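Local coordinates for protein ferredoxin component of dioxygenase (Sphingobium yanoikuyae, PDB 2I7F) that carries a Rieske-type [2Fe-2S] cluster and probably passes electrons to the terminal oxygenase of a biphenyl 2,3-dioxygenase system, at residues 6-11 with 97-102; 40-45 with 86-91. All blocks are in the same frame, centred on the assembly; numbering follows the deposited sequence.

Overall arrangement
Contact 1 joins the first strand to the last at the edge of the six-stranded antiparallel sheet, away from the cluster; contact 2, nested within the chain loop that contact 1 closes, pairs inner strands and runs on to Cys45, a ligand of the [2Fe-2S] cluster. Their centres lie about 15 Å apart, yet they touch through the apolar interior. Ile101 CG2 packs 3.6 Å from Tyr90 CB, and Leu7 CD1 lies 3.7 Å from Val40 CG1. Strands 89-95 and 98-102, on which the second segments of the two contacts lie, are neighbours in that sheet and consecutive in the chain.

Contact 1. Residues 6-11 with 97-102; sequences RLCQVA and GWVCID. With SO4 (sulfate ion), chain C.
Trp98 holds its indole between the methylenes of Arg6 and Gln9, one over each face and both displaced toward the rim. Arg6 CD sits over the five-membered ring, 3.9 Å from its centroid, while Gln9 CG covers the opposite face above the six-membered ring, 3.8 Å from that centroid; both are CH-pi contacts. The guanidinium is turned 53° from the indole and is too distant to offer more than a weak cation-pi attraction, so the methylenes make the closer contact with the ring. Beyond its CG the Gln9 chain runs extended (chi2 166°), which brings NE2 to O3 of a sulfate ion, probably from the crystallisation liquor; the Gln9 backbone N donates to O2 of the same ion at 2.7 Å.

Between the backbones, Leu7 N donates to Val99 O at 2.7 Å, Val99 N to Cys8 O, and Val10 N to Gly97 O at 2.9 Å, the last as the chain enters a 3-10 turn. Buried Leu7 reaches Ile101 CG2 with its CD1 at 3.8 Å, and Val10 CG2 meets Val99 CG2 at 3.9 Å. Leu29 and Val31 of strand 29-34 continue this apolar layer. Antiparallel pairing of first and last strands thus unites the chain's ends in the Rieske ferredoxin beta fold.

Contact 2. Residues 40-45 with 86-91; sequences VTDNLC and PIKTYP. With FES (Fe2/s2 (inorganic) cluster), chain D.
Tyr90 and Asp42 make the side-chain hydrogen bond across this contact: the phenol OH donates to Asp42 OD1 at 2.7 Å, meeting it on the syn side and 21° out of the carboxylate plane. The other oxygen, OD2, accepts from a water at 2.8 Å that in turn takes the Lys88 N-H, so both carboxylate oxygens are tied to residues 86-91. A phenylalanine in place of Tyr90 would probably leave OD1 without this donor and the carboxylate freer to turn about chi2. Within its own segment, Thr41 OG1 donates forward to Asp42 O at 2.7 Å, from above the carbonyl plane, and is also hydrogen-bonded to Tyr32.

Backbone bonds flank the non-hydrogen-bonded pair Thr41-Thr89: Asp42 N donates to Lys88 O at 2.9 Å and Tyr90 N to Val40 O at 3.0 Å.

Apolar packing sets Val40 CG1 3.9 Å from Tyr90 CD1. Separately, Ile87, its CG1 anti to the backbone N (chi1 -161°), extends the CD1 methyl into van der Waals contact with the backbone Leu44 O at 3.3 Å. One residue further along, Cys45 SG binds an iron at 2.3 Å; with Cys64, His47 and His67 it completes the two-cysteine, two-histidine site of a Rieske protein.

Contact 1. Residues 6-11 with 97-102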
loop_
_atom_site.group_PDB
_atom_site.type_symbol
_atom_site.label_atom_id
_atom_site.label_comp_id
_atom_site.label_asym_id
_atom_site.label_seq_id
_atom_site.Cartn_x
_atom_site.Cartn_y
_atom_site.Cartn_z
ATOM N N ARG A 6 7.189 4.050 -12.558
ATOM C CA ARG A 6 8.068 3.553 -11.494
ATOM C C ARG A 6 7.742 4.194 -10.131
ATOM O O ARG A 6 7.650 5.415 -10.031
ATOM C CB ARG A 6 9.527 3.811 -11.849
ATOM C CG ARG A 6 9.967 2.976 -13.002
ATOM C CD ARG A 6 11.382 3.232 -13.435
ATOM N NE ARG A 6 11.492 4.585 -13.904
ATOM C CZ ARG A 6 12.579 5.116 -14.442
ATOM N NH1 ARG A 6 13.688 4.401 -14.578
ATOM N NH2 ARG A 6 12.528 6.368 -14.870
ATOM N N LEU A 7 7.592 3.376 -9.091
ATOM C CA LEU A 7 7.295 3.874 -7.738
ATOM C C LEU A 7 8.532 3.955 -6.846
ATOM O O LEU A 7 8.785 4.989 -6.231
ATOM C CB LEU A 7 6.163 3.061 -7.056
ATOM C CG LEU A 7 4.894 2.950 -7.892
ATOM C CD1 LEU A 7 3.787 2.125 -7.160
ATOM C CD2 LEU A 7 4.383 4.344 -8.297
ATOM N N CYS A 8 9.333 2.892 -6.841
ATOM C CA CYS A 8 10.462 2.768 -5.936
ATOM C C CYS A 8 11.162 1.489 -6.287
ATOM O O CYS A 8 10.594 0.637 -6.964
ATOM C CB CYS A 8 10.011 2.763 -4.452
ATOM S SG CYS A 8 9.029 1.343 -3.847
ATOM N N GLN A 9 12.404 1.342 -5.837
ATOM C CA GLN A 9 13.140 0.120 -6.087
ATOM C C GLN A 9 12.583 -0.994 -5.200
ATOM O O GLN A 9 12.223 -0.763 -4.057
ATOM C CB GLN A 9 14.612 0.331 -5.797
ATOM C CG GLN A 9 15.283 1.186 -6.829
ATOM C CD GLN A 9 16.615 1.642 -6.327
ATOM O OE1 GLN A 9 17.638 1.031 -6.638
ATOM N NE2 GLN A 9 16.617 2.657 -5.485
ATOM N N VAL A 10 12.490 -2.190 -5.760
ATOM C CA VAL A 10 12.064 -3.383 -5.015
ATOM C C VAL A 10 12.922 -3.564 -3.735
ATOM O O VAL A 10 12.420 -3.893 -2.654
ATOM C CB VAL A 10 12.199 -4.678 -5.896
ATOM C CG1 VAL A 10 11.817 -5.947 -5.096
ATOM C CG2 VAL A 10 11.322 -4.641 -7.131
ATOM N N ALA A 11 14.233 -3.389 -3.891
ATOM C CA ALA A 11 15.183 -3.471 -2.741
ATOM C C ALA A 11 14.830 -2.573 -1.535
ATOM O O ALA A 11 15.263 -2.854 -0.429
ATOM C CB ALA A 11 16.567 -3.132 -3.200
ATOM N N GLY A 97 14.180 -4.045 -11.655
ATOM C CA GLY A 97 14.355 -3.728 -10.234
ATOM C C GLY A 97 13.453 -2.689 -9.646
ATOM O O GLY A 97 13.588 -2.391 -8.467
ATOM N N TRP A 98 12.569 -2.090 -10.443
ATOM C CA TRP A 98 11.567 -1.135 -9.934
ATOM C C TRP A 98 10.167 -1.715 -9.720
ATOM O O TRP A 98 9.650 -2.450 -10.549
ATOM C CB TRP A 98 11.466 0.107 -10.860
ATOM C CG TRP A 98 12.672 0.941 -10.787
ATOM C CD1 TRP A 98 13.850 0.722 -11.451
ATOM C CD2 TRP A 98 12.877 2.121 -9.979
ATOM N NE1 TRP A 98 14.766 1.685 -11.101
ATOM C CE2 TRP A 98 14.201 2.553 -10.205
ATOM C CE3 TRP A 98 12.060 2.871 -9.129
ATOM C CZ2 TRP A 98 14.731 3.708 -9.600
ATOM C CZ3 TRP A 98 12.590 3.991 -8.518
ATOM C CH2 TRP A 98 13.913 4.390 -8.740
ATOM N N VAL A 99 9.551 -1.336 -8.612
ATOM C CA VAL A 99 8.120 -1.519 -8.386
ATOM C C VAL A 99 7.345 -0.558 -9.280
ATOM O O VAL A 99 7.487 0.664 -9.153
ATOM C CB VAL A 99 7.685 -1.277 -6.915
ATOM C CG1 VAL A 99 6.214 -1.511 -6.789
ATOM C CG2 VAL A 99 8.422 -2.231 -5.968
ATOM N N CYS A 100 6.553 -1.115 -10.213
ATOM C CA CYS A 100 5.733 -0.312 -11.094
ATOM C C CYS A 100 4.266 -0.668 -11.031
ATOM O O CYS A 100 3.892 -1.796 -10.713
ATOM C CB CYS A 100 6.187 -0.433 -12.564
ATOM S SG CYS A 100 7.879 -0.094 -12.938
ATOM N N ILE A 101 3.453 0.325 -11.397
ATOM C CA ILE A 101 2.020 0.186 -11.640
ATOM C C ILE A 101 1.710 0.835 -13.005
ATOM O O ILE A 101 2.523 1.555 -13.554
ATOM C CB ILE A 101 1.137 0.781 -10.506
ATOM C CG1 ILE A 101 1.338 2.305 -10.335
ATOM C CG2 ILE A 101 1.364 -0.016 -9.197
ATOM C CD1 ILE A 101 0.179 3.037 -9.598
ATOM N N ASP A 102 0.547 0.546 -13.544
ATOM C CA ASP A 102 0.151 1.089 -14.822
ATOM C C ASP A 102 -0.244 2.521 -14.594
ATOM O O ASP A 102 -0.781 2.847 -13.546
ATOM C CB ASP A 102 -1.037 0.310 -15.414
ATOM C CG ASP A 102 -0.686 -1.150 -15.784
ATOM O OD1 ASP A 102 0.502 -1.512 -15.916
ATOM O OD2 ASP A 102 -1.636 -1.962 -15.956
HETATM S S SO4 C . 13.756 4.441 -4.233
HETATM O O1 SO4 C . 12.754 5.134 -5.053
HETATM O O2 SO4 C . 13.473 3.022 -4.039
HETATM O O3 SO4 C . 15.073 4.580 -4.876
HETATM O O4 SO4 C . 13.785 5.074 -2.902
#

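Contact 2. Residues 40-45 with 86-91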
loop_
_atom_site.group_PDB
_atom_site.type_symbol
_atom_site.label_atom_id
_atom_site.label_comp_id
_atom_site.label_asym_id
_atom_site.label_seq_id
_atom_site.Cartn_x
_atom_site.Cartn_y
_atom_site.Cartn_z
ATOM N N VAL A 40 0.681 -2.859 -3.841
ATOM C CA VAL A 40 0.557 -1.403 -3.871
ATOM C C VAL A 40 -0.930 -1.040 -3.633
ATOM O O VAL A 40 -1.831 -1.589 -4.302
ATOM C CB VAL A 40 1.093 -0.778 -5.212
ATOM C CG1 VAL A 40 0.869 0.780 -5.280
ATOM C CG2 VAL A 40 2.596 -1.116 -5.390
ATOM N N THR A 41 -1.143 -0.159 -2.654
ATOM C CA THR A 41 -2.451 0.407 -2.323
ATOM C C THR A 41 -2.364 1.935 -2.272
ATOM O O THR A 41 -1.286 2.478 -2.143
ATOM C CB THR A 41 -3.024 -0.122 -0.951
ATOM O OG1 THR A 41 -2.411 0.546 0.176
ATOM C CG2 THR A 41 -2.880 -1.631 -0.810
ATOM N N ASP A 42 -3.490 2.633 -2.377
ATOM C CA ASP A 42 -3.549 3.998 -1.864
ATOM C C ASP A 42 -3.035 4.079 -0.408
ATOM O O ASP A 42 -3.171 3.151 0.369
ATOM C CB ASP A 42 -4.959 4.567 -1.950
ATOM C CG ASP A 42 -5.327 5.009 -3.357
ATOM O OD1 ASP A 42 -4.453 4.975 -4.249
ATOM O OD2 ASP A 42 -6.499 5.379 -3.573
ATOM N N ASN A 43 -2.381 5.172 -0.066
ATOM C CA ASN A 43 -1.851 5.356 1.294
ATOM C C ASN A 43 -2.870 6.015 2.261
ATOM O O ASN A 43 -2.868 5.720 3.467
ATOM C CB ASN A 43 -0.575 6.197 1.204
ATOM C CG ASN A 43 0.367 5.984 2.321
ATOM O OD1 ASN A 43 1.402 6.689 2.428
ATOM N ND2 ASN A 43 0.063 5.023 3.179
ATOM N N LEU A 44 -3.716 6.915 1.752
ATOM C CA LEU A 44 -4.696 7.578 2.594
ATOM C C LEU A 44 -5.762 6.548 3.044
ATOM O O LEU A 44 -6.489 5.988 2.223
ATOM C CB LEU A 44 -5.380 8.785 1.870
ATOM C CG LEU A 44 -6.167 9.770 2.766
ATOM C CD1 LEU A 44 -5.207 10.591 3.676
ATOM C CD2 LEU A 44 -7.078 10.694 1.956
ATOM N N CYS A 45 -5.830 6.308 4.357
ATOM C CA CYS A 45 -6.928 5.563 4.963
ATOM C C CYS A 45 -8.266 6.091 4.427
ATOM O O CYS A 45 -8.389 7.285 4.158
ATOM C CB CYS A 45 -6.922 5.695 6.477
ATOM S SG CYS A 45 -8.109 4.543 7.186
ATOM N N PRO A 86 -13.354 -0.230 0.948
ATOM C CA PRO A 86 -12.077 -0.868 0.571
ATOM C C PRO A 86 -11.025 0.139 0.082
ATOM O O PRO A 86 -11.364 1.123 -0.578
ATOM C CB PRO A 86 -12.493 -1.823 -0.548
ATOM C CG PRO A 86 -13.865 -2.137 -0.229
ATOM C CD PRO A 86 -14.458 -0.839 0.198
ATOM N N ILE A 87 -9.762 -0.128 0.407
ATOM C CA ILE A 87 -8.616 0.645 -0.065
ATOM C C ILE A 87 -8.444 0.277 -1.550
ATOM O O ILE A 87 -8.749 -0.847 -1.965
ATOM C CB ILE A 87 -7.333 0.412 0.879
ATOM C CG1 ILE A 87 -6.268 1.488 0.742
ATOM C CG2 ILE A 87 -6.695 -0.915 0.639
ATOM C CD1 ILE A 87 -6.663 2.883 1.152
ATOM N N LYS A 88 -8.086 1.255 -2.364
ATOM C CA LYS A 88 -7.739 0.995 -3.753
ATOM C C LYS A 88 -6.412 0.255 -3.803
ATOM O O LYS A 88 -5.470 0.660 -3.149
ATOM C CB LYS A 88 -7.616 2.296 -4.527
ATOM C CG LYS A 88 -7.102 2.187 -5.967
ATOM C CD LYS A 88 -8.191 1.836 -6.891
ATOM C CE LYS A 88 -7.759 1.995 -8.331
ATOM N NZ LYS A 88 -8.753 1.272 -9.152
ATOM N N THR A 89 -6.391 -0.822 -4.591
ATOM C CA THR A 89 -5.195 -1.590 -4.919
ATOM C C THR A 89 -4.816 -1.380 -6.393
ATOM O O THR A 89 -5.612 -0.904 -7.201
ATOM C CB THR A 89 -5.380 -3.131 -4.614
ATOM O OG1 THR A 89 -6.294 -3.727 -5.560
ATOM C CG2 THR A 89 -5.872 -3.384 -3.189
ATOM N N TYR A 90 -3.569 -1.695 -6.717
ATOM C CA TYR A 90 -3.026 -1.553 -8.056
ATOM C C TYR A 90 -2.279 -2.832 -8.418
ATOM O O TYR A 90 -1.562 -3.374 -7.577
ATOM C CB TYR A 90 -2.057 -0.326 -8.142
ATOM C CG TYR A 90 -2.724 1.010 -7.796
ATOM C CD1 TYR A 90 -2.817 1.442 -6.487
ATOM C CD2 TYR A 90 -3.264 1.805 -8.770
ATOM C CE1 TYR A 90 -3.406 2.627 -6.158
ATOM C CE2 TYR A 90 -3.886 3.000 -8.441
ATOM C CZ TYR A 90 -3.954 3.405 -7.137
ATOM O OH TYR A 90 -4.549 4.617 -6.877
ATOM N N PRO A 91 -2.468 -3.335 -9.635
ATOM C CA PRO A 91 -1.677 -4.418 -10.187
ATOM C C PRO A 91 -0.246 -3.950 -10.401
ATOM O O PRO A 91 -0.032 -2.874 -10.996
ATOM C CB PRO A 91 -2.387 -4.741 -11.529
ATOM C CG PRO A 91 -3.696 -4.117 -11.435
ATOM C CD PRO A 91 -3.477 -2.881 -10.618
HETATM FE FE1 FES D . -9.791 5.871 11.099
HETATM FE FE2 FES D . -7.775 4.983 9.435
HETATM S S1 FES D . -9.215 3.816 10.654
HETATM S S2 FES D . -8.387 7.095 9.899
HETATM O O HOH W 1 -8.327 4.298 -1.746
#